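Local coordinates for uncharacterized protein (Bacteroides ovatus CL02T12C04, PDB 6PTM) that probably hydrolyses carrageenan-derived sugars from chain ends, as an exo-carrageenase of glycoside hydrolase family 42, at residues K160-L163 / K168-F171; T497-T502 / E708-A713; I224-L229 / F467-H472. All blocks are in the same frame, centred on the assembly; numbering follows the deposited sequence.

Interaction 1 (K160-L163 / K168-F171); sequences KDML and KPVF
Leu163 and Val170 carry the polar part of this contact. The backbone N of Val170 donates to Leu163 O at 2.8 Å. The bond is nearly straight, 167° at the hydrogen, and runs close to the C=O direction. The return link is indirect. Leu163 N stands 4.2 Å from Val170 O, and a water fills in: it accepts from Leu163 N and donates to Val170 O at 2.7 Å. Leu163 O also takes a CA-H...O contact from Pro169 CA at 3.3 Å. A methyl-to-carbonyl contact joins these: Val170 has CG1 anti to its carbonyl carbon (chi1 -63°), which places CG2 3.6 Å from Leu163 O.

The apolar contacts are fewer. Met162 and Pro169 are neighbours with the same heading, SD of Met162 3.9 Å from CG of Pro169. Leu163 CB and Val170 CG2 are 4.3 Å apart.

The two strands, 162-165 and 168-175, form a beta hairpin. Helices 534-549 and 551-559 lie against it. Lys168 reaches outward to a salt bridge with Asp552, and Asp161 pairs with Arg559. The chemistry implies a hairpin joined mainly through its backbone at this point, with one direct bond and one water standing in for the second.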
loop_
_atom_site.group_PDB
_atom_site.type_symbol
_atom_site.label_atom_id
_atom_site.label_comp_id
_atom_site.label_asym_id
_atom_site.label_seq_id
_atom_site.Cartn_x
_atom_site.Cartn_y
_atom_site.Cartn_z
ATOM N N LYS A 160 -3.092 9.859 15.468
ATOM C CA LYS A 160 -3.638 10.373 14.181
ATOM C C LYS A 160 -2.941 9.621 13.033
ATOM O O LYS A 160 -3.152 8.409 12.978
ATOM C CB LYS A 160 -3.534 11.904 14.170
ATOM C CG LYS A 160 -4.255 12.609 13.029
ATOM C CD LYS A 160 -4.453 14.086 13.269
ATOM C CE LYS A 160 -5.016 14.829 12.072
ATOM N NZ LYS A 160 -5.081 16.286 12.325
ATOM N N ASP A 161 -2.167 10.316 12.189
ATOM C CA ASP A 161 -1.518 9.731 10.986
ATOM C C ASP A 161 -0.071 9.344 11.321
ATOM O O ASP A 161 0.682 9.083 10.400
ATOM C CB ASP A 161 -1.520 10.703 9.797
ATOM C CG ASP A 161 -0.878 12.055 10.057
ATOM O OD1 ASP A 161 -0.690 12.390 11.206
ATOM O OD2 ASP A 161 -0.585 12.752 9.104
ATOM N N MET A 162 0.272 9.246 12.602
ATOM C CA MET A 162 1.684 8.954 12.940
ATOM C C MET A 162 1.853 7.785 13.902
ATOM O O MET A 162 0.953 7.491 14.664
ATOM C CB MET A 162 2.349 10.141 13.647
ATOM C CG MET A 162 2.197 11.466 12.960
ATOM S SD MET A 162 2.739 12.828 13.994
ATOM C CE MET A 162 1.314 13.006 15.057
ATOM N N LEU A 163 3.033 7.184 13.820
ATOM C CA LEU A 163 3.533 6.248 14.846
ATOM C C LEU A 163 4.510 7.120 15.641
ATOM O O LEU A 163 5.425 7.687 15.032
ATOM C CB LEU A 163 4.208 5.052 14.178
ATOM C CG LEU A 163 3.228 3.990 13.689
ATOM C CD1 LEU A 163 3.953 2.874 12.979
ATOM C CD2 LEU A 163 2.400 3.446 14.841
ATOM N N LYS A 168 7.996 12.046 18.690
ATOM C CA LYS A 168 8.307 12.283 17.276
ATOM C C LYS A 168 7.704 11.186 16.417
ATOM O O LYS A 168 7.687 10.022 16.833
ATOM C CB LYS A 168 9.824 12.342 17.116
ATOM C CG LYS A 168 10.450 13.614 17.657
ATOM C CD LYS A 168 10.050 14.758 16.765
ATOM C CE LYS A 168 10.298 16.106 17.380
ATOM N NZ LYS A 168 9.912 17.143 16.404
ATOM N N PRO A 169 7.306 11.521 15.165
ATOM C CA PRO A 169 6.929 10.516 14.172
ATOM C C PRO A 169 8.120 9.597 13.865
ATOM O O PRO A 169 9.275 10.091 13.664
ATOM C CB PRO A 169 6.462 11.294 12.921
ATOM C CG PRO A 169 6.546 12.761 13.293
ATOM C CD PRO A 169 7.274 12.888 14.609
ATOM N N VAL A 170 7.828 8.291 13.811
ATOM C CA VAL A 170 8.763 7.263 13.292
ATOM C C VAL A 170 8.029 6.419 12.237
ATOM O O VAL A 170 6.784 6.497 12.133
ATOM C CB VAL A 170 9.377 6.400 14.409
ATOM C CG1 VAL A 170 10.228 7.236 15.345
ATOM C CG2 VAL A 170 8.333 5.614 15.194
ATOM N N PHE A 171 8.806 5.662 11.486
ATOM C CA PHE A 171 8.368 4.724 10.436
ATOM C C PHE A 171 8.927 3.340 10.763
ATOM O O PHE A 171 10.126 3.227 11.047
ATOM C CB PHE A 171 8.788 5.278 9.070
ATOM C CG PHE A 171 8.301 6.695 8.858
ATOM C CD1 PHE A 171 6.945 6.955 8.663
ATOM C CD2 PHE A 171 9.177 7.768 8.914
ATOM C CE1 PHE A 171 6.483 8.256 8.523
ATOM C CE2 PHE A 171 8.706 9.065 8.809
ATOM C CZ PHE A 171 7.367 9.304 8.605
HETATM O O HOH W 1 4.865 8.411 11.859
#

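Interaction 2 (T497-T502 / E708-A713); sequences TIHGLT and EWRVIA. With EDO (1,2-ethanediol), chain E; EDO (1,2-ethanediol), chain F.
His499 meets Glu708 with the edge of its ring. NE2 donates to OE1 of Glu708 at 2.6 Å (152° at the hydrogen). OE1 receives it on its syn lone pair, the side of OE2, and is tilted slightly from the ring plane. ND1 bonds Asp455. Two carboxylates thus grip the ring and would probably favour a charged imidazolium, though the nearby Arg710 would oppose this. Replacing His499 by an alanine would remove the group between the two acids and is likely to leave Asp455 and the buried Glu708 OE1 without this partner, OE2 keeping its bond to Asn591.

Arg710 crosses His499 at about a right angle, its NH2 3.4 Å from CE1 of His499. A bend at chi2 (-65°) turns the guanidinium toward His499 and Glu708. NH2 is 3.9 Å from OE1 of Glu708, a long salt bridge of charges alone. NH1 donates to a water that also bonds Ile498 O.

Ile498 and Arg710 run antiparallel alongside each other. Gly500 ends the helix in a Schellman motif.

The contact joins the C-terminal end of helix 486-498 to edge strand 707-715. Helix 448-460 packs on His499 and Glu708, while Phe557 of helix 551-559 touches Ile498 and Arg710.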
loop_
_atom_site.group_PDB
_atom_site.type_symbol
_atom_site.label_atom_id
_atom_site.label_comp_id
_atom_site.label_asym_id
_atom_site.label_seq_id
_atom_site.Cartn_x
_atom_site.Cartn_y
_atom_site.Cartn_z
ATOM N N THR A 497 6.591 5.889 1.380
ATOM C CA THR A 497 6.472 6.674 2.626
ATOM C C THR A 497 6.060 8.113 2.297
ATOM O O THR A 497 5.178 8.648 2.993
ATOM C CB THR A 497 7.744 6.595 3.479
ATOM O OG1 THR A 497 7.996 5.211 3.714
ATOM C CG2 THR A 497 7.512 7.354 4.765
ATOM N N ILE A 498 6.623 8.701 1.245
ATOM C CA ILE A 498 6.183 10.047 0.789
ATOM C C ILE A 498 4.659 10.035 0.532
ATOM O O ILE A 498 3.993 11.047 0.843
ATOM C CB ILE A 498 6.999 10.516 -0.419
ATOM C CG1 ILE A 498 8.454 10.816 -0.016
ATOM C CG2 ILE A 498 6.308 11.690 -1.114
ATOM C CD1 ILE A 498 8.642 11.979 0.919
ATOM N N HIS A 499 4.109 8.934 0.014
ATOM C CA HIS A 499 2.683 8.825 -0.367
ATOM C C HIS A 499 1.818 8.311 0.801
ATOM O O HIS A 499 0.630 8.022 0.552
ATOM C CB HIS A 499 2.585 8.000 -1.636
ATOM C CG HIS A 499 3.072 8.711 -2.874
ATOM N ND1 HIS A 499 2.188 9.252 -3.801
ATOM C CD2 HIS A 499 4.322 8.986 -3.324
ATOM C CE1 HIS A 499 2.867 9.801 -4.789
ATOM N NE2 HIS A 499 4.209 9.646 -4.520
ATOM N N GLY A 500 2.376 8.130 2.001
ATOM C CA GLY A 500 1.565 7.880 3.209
ATOM C C GLY A 500 1.966 6.658 4.021
ATOM O O GLY A 500 1.480 6.527 5.135
ATOM N N LEU A 501 2.790 5.773 3.488
ATOM C CA LEU A 501 3.143 4.537 4.224
ATOM C C LEU A 501 3.809 4.866 5.567
ATOM O O LEU A 501 4.816 5.619 5.602
ATOM C CB LEU A 501 4.072 3.701 3.358
ATOM C CG LEU A 501 4.519 2.374 3.964
ATOM C CD1 LEU A 501 3.305 1.485 4.267
ATOM C CD2 LEU A 501 5.462 1.707 2.976
ATOM N N THR A 502 3.323 4.220 6.625
ATOM C CA THR A 502 3.802 4.454 8.010
ATOM C C THR A 502 4.551 3.230 8.527
ATOM O O THR A 502 5.523 3.400 9.246
ATOM C CB THR A 502 2.683 4.816 8.995
ATOM O OG1 THR A 502 1.637 5.552 8.365
ATOM C CG2 THR A 502 3.241 5.624 10.147
ATOM N N GLU A 708 9.323 12.158 -9.886
ATOM C CA GLU A 708 8.256 12.742 -9.056
ATOM C C GLU A 708 8.918 13.621 -8.008
ATOM O O GLU A 708 9.745 13.108 -7.258
ATOM C CB GLU A 708 7.444 11.651 -8.367
ATOM C CG GLU A 708 6.171 12.204 -7.765
ATOM C CD GLU A 708 5.504 11.266 -6.773
ATOM O OE1 GLU A 708 6.025 11.140 -5.623
ATOM O OE2 GLU A 708 4.527 10.629 -7.176
ATOM N N TRP A 709 8.542 14.891 -7.956
ATOM C CA TRP A 709 9.188 15.878 -7.062
ATOM C C TRP A 709 8.153 16.621 -6.220
ATOM O O TRP A 709 6.946 16.669 -6.627
ATOM C CB TRP A 709 10.093 16.809 -7.845
ATOM C CG TRP A 709 9.424 17.590 -8.914
ATOM C CD1 TRP A 709 9.121 17.159 -10.163
ATOM C CD2 TRP A 709 9.103 18.985 -8.871
ATOM N NE1 TRP A 709 8.546 18.177 -10.876
ATOM C CE2 TRP A 709 8.554 19.319 -10.124
ATOM C CE3 TRP A 709 9.202 19.971 -7.892
ATOM C CZ2 TRP A 709 8.136 20.609 -10.435
ATOM C CZ3 TRP A 709 8.741 21.237 -8.175
ATOM C CH2 TRP A 709 8.215 21.549 -9.429
ATOM N N ARG A 710 8.594 17.084 -5.043
ATOM C CA ARG A 710 7.759 17.819 -4.074
ATOM C C ARG A 710 8.633 18.883 -3.428
ATOM O O ARG A 710 9.843 18.694 -3.354
ATOM C CB ARG A 710 7.211 16.882 -2.993
ATOM C CG ARG A 710 6.328 15.747 -3.501
ATOM C CD ARG A 710 5.014 16.198 -4.146
ATOM N NE ARG A 710 4.229 15.038 -4.601
ATOM C CZ ARG A 710 3.556 14.204 -3.802
ATOM N NH1 ARG A 710 3.543 14.368 -2.479
ATOM N NH2 ARG A 710 2.925 13.166 -4.330
ATOM N N VAL A 711 8.021 19.967 -2.966
ATOM C CA VAL A 711 8.732 21.063 -2.281
ATOM C C VAL A 711 7.938 21.475 -1.047
ATOM O O VAL A 711 6.729 21.750 -1.194
ATOM C CB VAL A 711 8.945 22.247 -3.236
ATOM C CG1 VAL A 711 9.806 23.325 -2.573
ATOM C CG2 VAL A 711 9.550 21.769 -4.538
ATOM N N ILE A 712 8.612 21.548 0.101
ATOM C CA ILE A 712 8.038 22.136 1.339
ATOM C C ILE A 712 8.939 23.280 1.798
ATOM O O ILE A 712 10.135 23.271 1.442
ATOM C CB ILE A 712 7.844 21.079 2.434
ATOM C CG1 ILE A 712 9.160 20.402 2.797
ATOM C CG2 ILE A 712 6.762 20.089 2.028
ATOM C CD1 ILE A 712 9.084 19.472 3.969
ATOM N N ALA A 713 8.367 24.215 2.559
ATOM C CA ALA A 713 9.059 25.365 3.173
ATOM C C ALA A 713 9.711 24.867 4.439
ATOM O O ALA A 713 9.008 24.222 5.206
ATOM C CB ALA A 713 8.067 26.453 3.480
HETATM C C1 EDO E . 5.798 25.785 -0.328
HETATM O O1 EDO E . 5.232 24.505 -0.102
HETATM C C2 EDO E . 6.937 25.634 -1.264
HETATM O O2 EDO E . 6.614 25.142 -2.556
HETATM C C1 EDO F . 2.995 24.236 -3.103
HETATM O O1 EDO F . 3.016 24.420 -1.679
HETATM C C2 EDO F . 3.701 23.010 -3.520
HETATM O O2 EDO F . 5.121 23.054 -3.368
HETATM O O HOH W 2 2.195 12.918 -0.284
#

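Interaction 3 (I224-L229 / F467-H472); sequences IGFVFL and FNTEGH
Phe467 turns the edge of its ring to the face of Phe226. This is a T-shaped stack, with the planes at 86° and the ring centroids 5.2 Å apart. CE2 and CZ of Phe467 do the touching. CE2 comes to 3.6 Å from CD1 of Phe226, and CZ lies 3.8 Å from the same atom. The contact is therefore off centre, toward the CD1 side of the Phe226 ring. Phe226 has its CG between the backbone N and the carbonyl carbon (chi1 80°), which with chi2 lays a face of the ring toward Phe467.

Thr469 adds its methyl to the pair. CG2 lies over the centre of one face of Phe467, 3.5 Å above the plane. It also faces Phe226, near the rim and on the side where Phe467 stands, 4.2 Å from CE2 of Phe226.

Strands 225-230 and 466-471 count as the third and seventh of the eight-stranded beta/alpha barrel expected for GH42. The rings meet inside that barrel. Met289 and Gln505 also touch Phe226, and His392 meets the ring of Phe467.

At Thr469 and Glu470 the chain turns a corner. Asn468 OD1 accepts from Glu470 N at 3.2 Å, an Asx turn. His472 NE2 donates to Glu470 OE2 at 2.5 Å, nearly in its own ring plane, on the anti side of OE2 and tilted out of the carboxylate plane. Glu470 OE1 has a salt bridge to Lys394. In GH42 relatives the end of the seventh strand carries the nucleophilic glutamate, and Glu470 occupies a position consistent with that.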
loop_
_atom_site.group_PDB
_atom_site.type_symbol
_atom_site.label_atom_id
_atom_site.label_comp_id
_atom_site.label_asym_id
_atom_site.label_seq_id
_atom_site.Cartn_x
_atom_site.Cartn_y
_atom_site.Cartn_z
ATOM N N ILE A 224 4.631 -3.170 19.938
ATOM C CA ILE A 224 3.481 -2.759 19.108
ATOM C C ILE A 224 3.261 -3.884 18.100
ATOM O O ILE A 224 4.240 -4.453 17.602
ATOM C CB ILE A 224 3.652 -1.378 18.462
ATOM C CG1 ILE A 224 2.297 -0.886 17.963
ATOM C CG2 ILE A 224 4.740 -1.412 17.391
ATOM C CD1 ILE A 224 2.241 0.590 17.580
ATOM N N GLY A 225 2.010 -4.254 17.904
ATOM C CA GLY A 225 1.660 -5.458 17.147
ATOM C C GLY A 225 0.265 -5.376 16.580
ATOM O O GLY A 225 -0.474 -4.383 16.838
ATOM N N PHE A 226 -0.088 -6.383 15.810
ATOM C CA PHE A 226 -1.462 -6.486 15.278
ATOM C C PHE A 226 -1.991 -7.917 15.431
ATOM O O PHE A 226 -1.231 -8.908 15.596
ATOM C CB PHE A 226 -1.502 -5.955 13.852
ATOM C CG PHE A 226 -1.022 -6.901 12.790
ATOM C CD1 PHE A 226 0.329 -7.073 12.558
ATOM C CD2 PHE A 226 -1.914 -7.563 11.974
ATOM C CE1 PHE A 226 0.786 -7.915 11.563
ATOM C CE2 PHE A 226 -1.455 -8.374 10.947
ATOM C CZ PHE A 226 -0.106 -8.540 10.735
ATOM N N VAL A 227 -3.320 -8.008 15.438
ATOM C CA VAL A 227 -4.065 -9.297 15.518
ATOM C C VAL A 227 -4.486 -9.693 14.101
ATOM O O VAL A 227 -5.057 -8.866 13.371
ATOM C CB VAL A 227 -5.269 -9.188 16.460
ATOM C CG1 VAL A 227 -6.016 -10.506 16.570
ATOM C CG2 VAL A 227 -4.845 -8.688 17.830
ATOM N N PHE A 228 -4.174 -10.916 13.721
ATOM C CA PHE A 228 -4.433 -11.458 12.359
ATOM C C PHE A 228 -5.646 -12.377 12.449
ATOM O O PHE A 228 -5.527 -13.435 13.102
ATOM C CB PHE A 228 -3.186 -12.193 11.890
ATOM C CG PHE A 228 -3.187 -12.628 10.449
ATOM C CD1 PHE A 228 -3.998 -13.658 10.009
ATOM C CD2 PHE A 228 -2.309 -12.059 9.544
ATOM C CE1 PHE A 228 -3.977 -14.048 8.678
ATOM C CE2 PHE A 228 -2.253 -12.498 8.226
ATOM C CZ PHE A 228 -3.081 -13.493 7.802
ATOM N N LEU A 229 -6.770 -12.013 11.823
ATOM C CA LEU A 229 -7.944 -12.916 11.723
ATOM C C LEU A 229 -7.838 -13.728 10.441
ATOM O O LEU A 229 -7.884 -13.117 9.341
ATOM C CB LEU A 229 -9.238 -12.113 11.731
ATOM C CG LEU A 229 -9.757 -11.739 13.110
ATOM C CD1 LEU A 229 -8.888 -10.653 13.703
ATOM C CD2 LEU A 229 -11.237 -11.302 13.038
ATOM N N PHE A 467 -0.636 0.975 7.156
ATOM C CA PHE A 467 0.074 -0.265 7.547
ATOM C C PHE A 467 -0.006 -1.264 6.399
ATOM O O PHE A 467 -1.087 -1.787 6.149
ATOM C CB PHE A 467 -0.525 -0.832 8.834
ATOM C CG PHE A 467 0.251 -1.975 9.441
ATOM C CD1 PHE A 467 1.531 -2.309 9.024
ATOM C CD2 PHE A 467 -0.316 -2.720 10.457
ATOM C CE1 PHE A 467 2.219 -3.361 9.610
ATOM C CE2 PHE A 467 0.385 -3.747 11.063
ATOM C CZ PHE A 467 1.637 -4.088 10.616
ATOM N N ASN A 468 1.094 -1.421 5.671
ATOM C CA ASN A 468 1.258 -2.472 4.641
ATOM C C ASN A 468 1.661 -3.765 5.350
ATOM O O ASN A 468 2.799 -3.853 5.789
ATOM C CB ASN A 468 2.248 -2.057 3.554
ATOM C CG ASN A 468 2.255 -3.032 2.406
ATOM O OD1 ASN A 468 2.006 -4.235 2.600
ATOM N ND2 ASN A 468 2.612 -2.528 1.226
ATOM N N THR A 469 0.713 -4.692 5.502
ATOM C CA THR A 469 0.805 -5.884 6.388
ATOM C C THR A 469 1.431 -7.048 5.630
ATOM O O THR A 469 1.690 -8.077 6.249
ATOM C CB THR A 469 -0.564 -6.263 6.956
ATOM O OG1 THR A 469 -1.566 -6.208 5.927
ATOM C CG2 THR A 469 -0.909 -5.338 8.104
ATOM N N GLU A 470 1.661 -6.889 4.336
ATOM C CA GLU A 470 2.442 -7.883 3.571
ATOM C C GLU A 470 3.095 -7.169 2.401
ATOM O O GLU A 470 2.562 -7.258 1.284
ATOM C CB GLU A 470 1.537 -9.029 3.135
ATOM C CG GLU A 470 2.301 -10.208 2.569
ATOM C CD GLU A 470 1.397 -11.297 2.013
ATOM O OE1 GLU A 470 0.360 -11.581 2.657
ATOM O OE2 GLU A 470 1.687 -11.786 0.898
ATOM N N GLY A 471 4.204 -6.484 2.663
ATOM C CA GLY A 471 4.841 -5.591 1.683
ATOM C C GLY A 471 5.389 -6.387 0.509
ATOM O O GLY A 471 6.210 -7.328 0.740
ATOM N N HIS A 472 4.942 -6.056 -0.705
ATOM C CA HIS A 472 5.346 -6.757 -1.947
ATOM C C HIS A 472 6.116 -5.766 -2.827
ATOM O O HIS A 472 5.973 -5.813 -4.078
ATOM C CB HIS A 472 4.126 -7.452 -2.592
ATOM C CG HIS A 472 3.810 -8.772 -1.970
ATOM N ND1 HIS A 472 4.671 -9.873 -2.082
ATOM C CD2 HIS A 472 2.757 -9.173 -1.220
ATOM C CE1 HIS A 472 4.157 -10.881 -1.392
ATOM N NE2 HIS A 472 2.980 -10.469 -0.837
#

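From the N terminus, interaction 1 comes first and closes a short hairpin turn within 160-171, leading into barrel strand 168-175. Interaction 3 then closes a long loop, from 224-229 to 467-472, and joins two barrel strands across the interior. Interaction 2 closes last, from 497-502 to 708-713, and ties the barrel to the C-terminal antiparallel sheet. The three loops follow in series; none nests or crosses. They still touch in space. Leu163 packs on Ile224, linking interactions 1 and 3. Phe171 packs against Thr497, Leu501 and Thr502, linking interactions 1 and 2. Leu501 meets Asn468, joining interactions 2 and 3.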